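Local coordinates for protein possible adhesin (Caldicellulosiruptor kronotskyensis, PDB 4WA0) that probably mediates attachment of the bacterium to cellulose, as a tapirin, of which this chain is the C-terminal beta-helix domain, at residues A[151-156]-A[172-177]; A[145-150]-A[166-171]. All coordinates share one frame; numbering follows the deposited sequence. Where two conformers were deposited one is given.

Contact 1: residues A[151-156]-A[172-177]; sequences GATVTL and GSRLIL
Leu175 and Val154 both start with a branch anti to the backbone N: CG of Leu175 at chi1 166°, CG1 of Val154 at 174°. The second torsion of Leu175 then brings CD1 back over the neighbouring strand. There Leu175 CD1 lies 3.7 Å from Val154 CG1, and CG of Leu156 touches the same methyl at 3.9 Å. The face with Thr153 and Thr155 differs. Ile176 CD1 reaches Thr155 OG1 at 3.6 Å. The hydroxyl of Thr153 turns instead to Asn133 on the strand before. The backbones run parallel and in register. Both backbone polar atoms of Val154 bond to strand 174-177: its N to Arg174 O at 3.1 Å, its O to Ile176 N at 2.7 Å. Leu156 N continues the ladder to Ile176 O at 2.7 Å. At the turn Gly151 N donates to Ser173 OG over 2.9 Å, and a water donates to Gly172 O at 2.7 Å and weakly to Gly151 O. The chemistry implies a strand pair with two unlike faces: leucines and Val154 fill the buried one, while the other carries partly exposed Thr153, Thr155 and Ile176 and the exposed Arg174.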
loop_
_atom_site.group_PDB
_atom_site.type_symbol
_atom_site.label_atom_id
_atom_site.label_comp_id
_atom_site.label_asym_id
_atom_site.label_seq_id
_atom_site.Cartn_x
_atom_site.Cartn_y
_atom_site.Cartn_z
ATOM N N GLY A 151 20.878 14.432 -7.607
ATOM C CA GLY A 151 20.891 13.441 -8.640
ATOM C C GLY A 151 19.557 12.898 -9.099
ATOM O O GLY A 151 19.511 12.137 -10.082
ATOM N N ALA A 152 18.487 13.284 -8.371
ATOM C CA ALA A 152 17.154 12.902 -8.691
ATOM C C ALA A 152 16.761 13.518 -10.013
ATOM O O ALA A 152 17.293 14.580 -10.384
ATOM C CB ALA A 152 16.197 13.279 -7.584
ATOM N N THR A 153 15.871 12.872 -10.735
ATOM C CA THR A 153 15.231 13.459 -11.903
ATOM C C THR A 153 13.690 13.385 -11.849
ATOM O O THR A 153 13.130 12.484 -11.228
ATOM C CB THR A 153 15.689 12.905 -13.277
ATOM O OG1 THR A 153 15.207 11.589 -13.526
ATOM C CG2 THR A 153 17.231 12.800 -13.289
ATOM N N VAL A 154 13.050 14.299 -12.555
ATOM C CA VAL A 154 11.604 14.306 -12.766
ATOM C C VAL A 154 11.378 14.534 -14.258
ATOM O O VAL A 154 11.966 15.443 -14.882
ATOM C CB VAL A 154 10.857 15.368 -11.925
ATOM C CG1 VAL A 154 9.409 15.391 -12.316
ATOM C CG2 VAL A 154 10.980 15.072 -10.407
ATOM N N THR A 155 10.520 13.700 -14.815
ATOM C CA THR A 155 10.099 13.777 -16.224
ATOM C C THR A 155 8.638 14.041 -16.304
ATOM O O THR A 155 7.839 13.286 -15.724
ATOM C CB THR A 155 10.459 12.510 -16.992
ATOM O OG1 THR A 155 11.872 12.325 -16.950
ATOM C CG2 THR A 155 10.085 12.623 -18.441
ATOM N N LEU A 156 8.264 15.122 -17.012
ATOM C CA LEU A 156 6.855 15.440 -17.266
ATOM C C LEU A 156 6.568 14.909 -18.670
ATOM O O LEU A 156 7.110 15.409 -19.664
ATOM C CB LEU A 156 6.540 16.962 -17.069
ATOM C CG LEU A 156 7.170 17.517 -15.731
ATOM C CD1 LEU A 156 6.768 19.000 -15.588
ATOM C CD2 LEU A 156 6.700 16.711 -14.537
ATOM N N GLY A 172 23.124 18.363 -9.485
ATOM C CA GLY A 172 23.195 17.310 -10.480
ATOM C C GLY A 172 21.880 16.651 -10.849
ATOM O O GLY A 172 21.870 15.534 -11.248
ATOM N N SER A 173 20.786 17.391 -10.679
ATOM C CA SER A 173 19.429 16.947 -10.902
ATOM C C SER A 173 18.885 17.614 -12.117
ATOM O O SER A 173 19.441 18.587 -12.634
ATOM C CB SER A 173 18.606 17.243 -9.682
ATOM O OG SER A 173 18.951 16.324 -8.666
ATOM N N ARG A 174 17.778 17.082 -12.585
ATOM C CA ARG A 174 17.160 17.561 -13.838
ATOM C C ARG A 174 15.665 17.472 -13.732
ATOM O O ARG A 174 15.144 16.590 -13.027
ATOM C CB ARG A 174 17.532 16.705 -15.063
ATOM C CG ARG A 174 18.941 16.913 -15.592
ATOM C CD ARG A 174 19.089 16.130 -16.911
ATOM N NE ARG A 174 18.916 14.689 -16.716
ATOM C CZ ARG A 174 18.756 13.794 -17.687
ATOM N NH1 ARG A 174 18.764 14.174 -18.976
ATOM N NH2 ARG A 174 18.598 12.500 -17.359
ATOM N N LEU A 175 15.020 18.415 -14.408
ATOM C CA LEU A 175 13.574 18.344 -14.640
ATOM C C LEU A 175 13.440 18.341 -16.166
ATOM O O LEU A 175 13.985 19.262 -16.839
ATOM C CB LEU A 175 12.773 19.464 -13.988
ATOM C CG LEU A 175 11.316 19.586 -14.505
ATOM C CD1 LEU A 175 10.526 18.502 -13.908
ATOM C CD2 LEU A 175 10.712 20.897 -14.025
ATOM N N ILE A 176 12.769 17.302 -16.707
ATOM C CA ILE A 176 12.635 17.116 -18.143
ATOM C C ILE A 176 11.197 17.290 -18.573
ATOM O O ILE A 176 10.293 16.634 -17.981
ATOM C CB ILE A 176 13.139 15.726 -18.534
ATOM C CG1 ILE A 176 14.586 15.563 -18.070
ATOM C CG2 ILE A 176 12.960 15.520 -20.052
ATOM C CD1 ILE A 176 14.929 14.203 -17.503
ATOM N N LEU A 177 10.948 18.180 -19.547
ATOM C CA LEU A 177 9.610 18.299 -20.139
ATOM C C LEU A 177 9.615 17.659 -21.518
ATOM O O LEU A 177 10.488 17.939 -22.333
ATOM C CB LEU A 177 9.157 19.710 -20.321
ATOM C CG LEU A 177 8.570 20.468 -19.153
ATOM C CD1 LEU A 177 9.669 20.812 -18.180
ATOM C CD2 LEU A 177 7.807 21.722 -19.550
HETATM O O HOH W 1 20.299 14.056 -12.813
#

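Contact 2: residues A[145-150]-A[166-171]; sequences TLEVID and SLVVRN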
loop_
_atom_site.group_PDB
_atom_site.type_symbol
_atom_site.label_atom_id
_atom_site.label_comp_id
_atom_site.label_asym_id
_atom_site.label_seq_id
_atom_site.Cartn_x
_atom_site.Cartn_y
_atom_site.Cartn_z
ATOM N N THR A 145 6.357 22.964 -2.753
ATOM C CA THR A 145 7.495 22.973 -3.574
ATOM C C THR A 145 7.738 21.573 -4.140
ATOM O O THR A 145 7.632 20.595 -3.403
ATOM C CB THR A 145 8.760 23.431 -2.787
ATOM O OG1 THR A 145 8.531 24.746 -2.196
ATOM C CG2 THR A 145 10.044 23.383 -3.639
ATOM N N LEU A 146 8.126 21.518 -5.382
ATOM C CA LEU A 146 8.703 20.341 -6.039
ATOM C C LEU A 146 10.228 20.565 -5.961
ATOM O O LEU A 146 10.770 21.450 -6.610
ATOM C CB LEU A 146 8.207 20.209 -7.464
ATOM C CG LEU A 146 8.847 19.089 -8.310
ATOM C CD1 LEU A 146 8.708 17.736 -7.649
ATOM C CD2 LEU A 146 8.335 19.055 -9.779
ATOM N N GLU A 147 10.909 19.760 -5.157
ATOM C CA GLU A 147 12.350 19.880 -4.884
ATOM C C GLU A 147 12.989 18.629 -5.450
ATOM O O GLU A 147 12.647 17.494 -5.050
ATOM C CB GLU A 147 12.586 19.951 -3.359
ATOM C CG GLU A 147 14.050 20.090 -3.083
ATOM C CD GLU A 147 14.379 20.306 -1.613
ATOM O OE1 GLU A 147 13.439 20.285 -0.779
ATOM O OE2 GLU A 147 15.594 20.454 -1.340
ATOM N N VAL A 148 13.936 18.799 -6.342
ATOM C CA VAL A 148 14.589 17.711 -7.064
ATOM C C VAL A 148 16.098 17.880 -6.946
ATOM O O VAL A 148 16.672 18.790 -7.573
ATOM C CB VAL A 148 14.160 17.673 -8.553
ATOM C CG1 VAL A 148 14.621 16.411 -9.271
ATOM C CG2 VAL A 148 12.640 17.846 -8.770
ATOM N N ILE A 149 16.728 17.095 -6.095
ATOM C CA ILE A 149 18.141 17.341 -5.706
ATOM C C ILE A 149 19.013 16.080 -5.708
ATOM O O ILE A 149 18.514 14.932 -5.620
ATOM C CB ILE A 149 18.263 18.097 -4.353
ATOM C CG1 ILE A 149 17.881 17.257 -3.129
ATOM C CG2 ILE A 149 17.435 19.407 -4.416
ATOM C CD1 ILE A 149 18.197 17.895 -1.829
ATOM N N ASP A 150 20.321 16.327 -5.696
ATOM C CA ASP A 150 21.289 15.305 -5.369
ATOM C C ASP A 150 21.229 14.138 -6.353
ATOM O O ASP A 150 21.572 12.970 -5.999
ATOM C CB ASP A 150 21.133 14.838 -3.915
ATOM C CG ASP A 150 21.366 15.935 -2.896
ATOM O OD1 ASP A 150 21.945 17.029 -3.198
ATOM O OD2 ASP A 150 20.981 15.739 -1.724
ATOM N N SER A 166 6.317 26.160 -6.308
ATOM C CA SER A 166 7.725 26.486 -6.441
ATOM C C SER A 166 8.484 25.252 -6.895
ATOM O O SER A 166 8.041 24.113 -6.669
ATOM C CB SER A 166 8.286 26.926 -5.072
ATOM O OG SER A 166 7.727 28.169 -4.665
ATOM N N LEU A 167 9.622 25.516 -7.529
ATOM C CA LEU A 167 10.498 24.502 -8.063
ATOM C C LEU A 167 11.909 24.757 -7.655
ATOM O O LEU A 167 12.395 25.911 -7.776
ATOM C CB LEU A 167 10.386 24.496 -9.566
ATOM C CG LEU A 167 11.247 23.457 -10.277
ATOM C CD1 LEU A 167 10.913 21.998 -9.971
ATOM C CD2 LEU A 167 11.286 23.743 -11.766
ATOM N N VAL A 168 12.597 23.730 -7.117
ATOM C CA VAL A 168 13.986 23.810 -6.829
ATOM C C VAL A 168 14.633 22.592 -7.440
ATOM O O VAL A 168 14.204 21.427 -7.133
ATOM C CB VAL A 168 14.228 23.851 -5.306
ATOM C CG1 VAL A 168 15.682 23.699 -4.993
ATOM C CG2 VAL A 168 13.629 25.110 -4.657
ATOM N N VAL A 169 15.651 22.811 -8.255
ATOM C CA VAL A 169 16.413 21.716 -8.849
ATOM C C VAL A 169 17.914 22.058 -8.739
ATOM O O VAL A 169 18.371 23.123 -9.208
ATOM C CB VAL A 169 16.062 21.506 -10.357
ATOM C CG1 VAL A 169 16.872 20.357 -10.950
ATOM C CG2 VAL A 169 14.573 21.297 -10.588
ATOM N N ARG A 170 18.680 21.183 -8.112
ATOM C CA ARG A 170 20.102 21.466 -7.864
ATOM C C ARG A 170 20.879 20.214 -7.633
ATOM O O ARG A 170 20.318 19.174 -7.451
ATOM C CB ARG A 170 20.246 22.428 -6.664
ATOM C CG ARG A 170 19.664 22.000 -5.381
ATOM C CD ARG A 170 20.118 22.952 -4.268
ATOM N NE ARG A 170 19.482 22.671 -3.022
ATOM C CZ ARG A 170 19.809 21.679 -2.207
ATOM N NH1 ARG A 170 20.852 20.874 -2.463
ATOM N NH2 ARG A 170 19.108 21.525 -1.106
ATOM N N ASN A 171 22.208 20.331 -7.554
ATOM C CA ASN A 171 23.056 19.263 -7.226
ATOM C C ASN A 171 22.973 18.073 -8.191
ATOM O O ASN A 171 22.775 16.924 -7.784
ATOM C CB ASN A 171 22.853 18.850 -5.785
ATOM C CG ASN A 171 23.609 19.709 -4.831
ATOM O OD1 ASN A 171 23.068 20.648 -4.223
ATOM N ND2 ASN A 171 24.895 19.409 -4.680
#
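Hydrogen bonds of the backbone join Leu146 and Val148 to the strand 166-170, parallel and in register. Leu146 N binds Ser166 O at 2.9 Å, and Leu146 O takes the N-H of Val168 at 3.0 Å. Val148 N then binds Val168 O at 2.8 Å, and Val148 O accepts from Arg170 N. A weak bond from Asp150 N to Arg170 O follows at the turn. Apolar contacts fill the buried face. Leu146 and Leu167 lie side by side and point the same way, with CD2 of Leu146 3.9 Å from CD1 of Leu167. Val169 CG2 packs against CB of Val148. The other face is mixed: Glu147 and Arg170 share it with Ile149 and Val168. Arg170 CG stands between its own N and carbonyl carbon (chi1 58°), and the extended chain runs alongside Ile149. Ile149 CG2 meets Arg170 CG at 3.6 Å and lies over one face of the guanidinium. Glu147 OE2 forms a long salt bridge to Arg170 NH2 at 3.7 Å, well out of the guanidinium plane. No N-H points at the oxygen, and the attraction is probably one of charge only. Within its own segment, Arg170 NH1 donates to Asn171 OD1 at 2.8 Å, which helps fix the guanidinium. Asp150 and Asn171 keep positive phi at successive turns. Stacked strands with equivalent residues in line are typical of a parallel beta-helix.

In the fold
Contact 2 and contact 1 join the same two neighbouring turns of the beta-helix on adjoining faces. Strand 145-149 leads into 153-156, and strand 166-170 into 174-177. Both contacts lie far from the magnesium site. Each has a buried face and a more open one. The buried faces meet where Val154 CG2 packs on Val148 CG2, 3.6 Å away. The buried Ser173 marks the corner, its side chain packing against Val148 and Ile149. The open faces differ. That of contact 1 pairs threonines with Ile176 and Arg174, while contact 2 adds opposite charges, loosely matched, beside the aliphatic Ile149 and Val168. Strand 174-177 has strand 197-199 beside it in its sheet, whereas 166-170 is an outermost strand of its sheet within the chain.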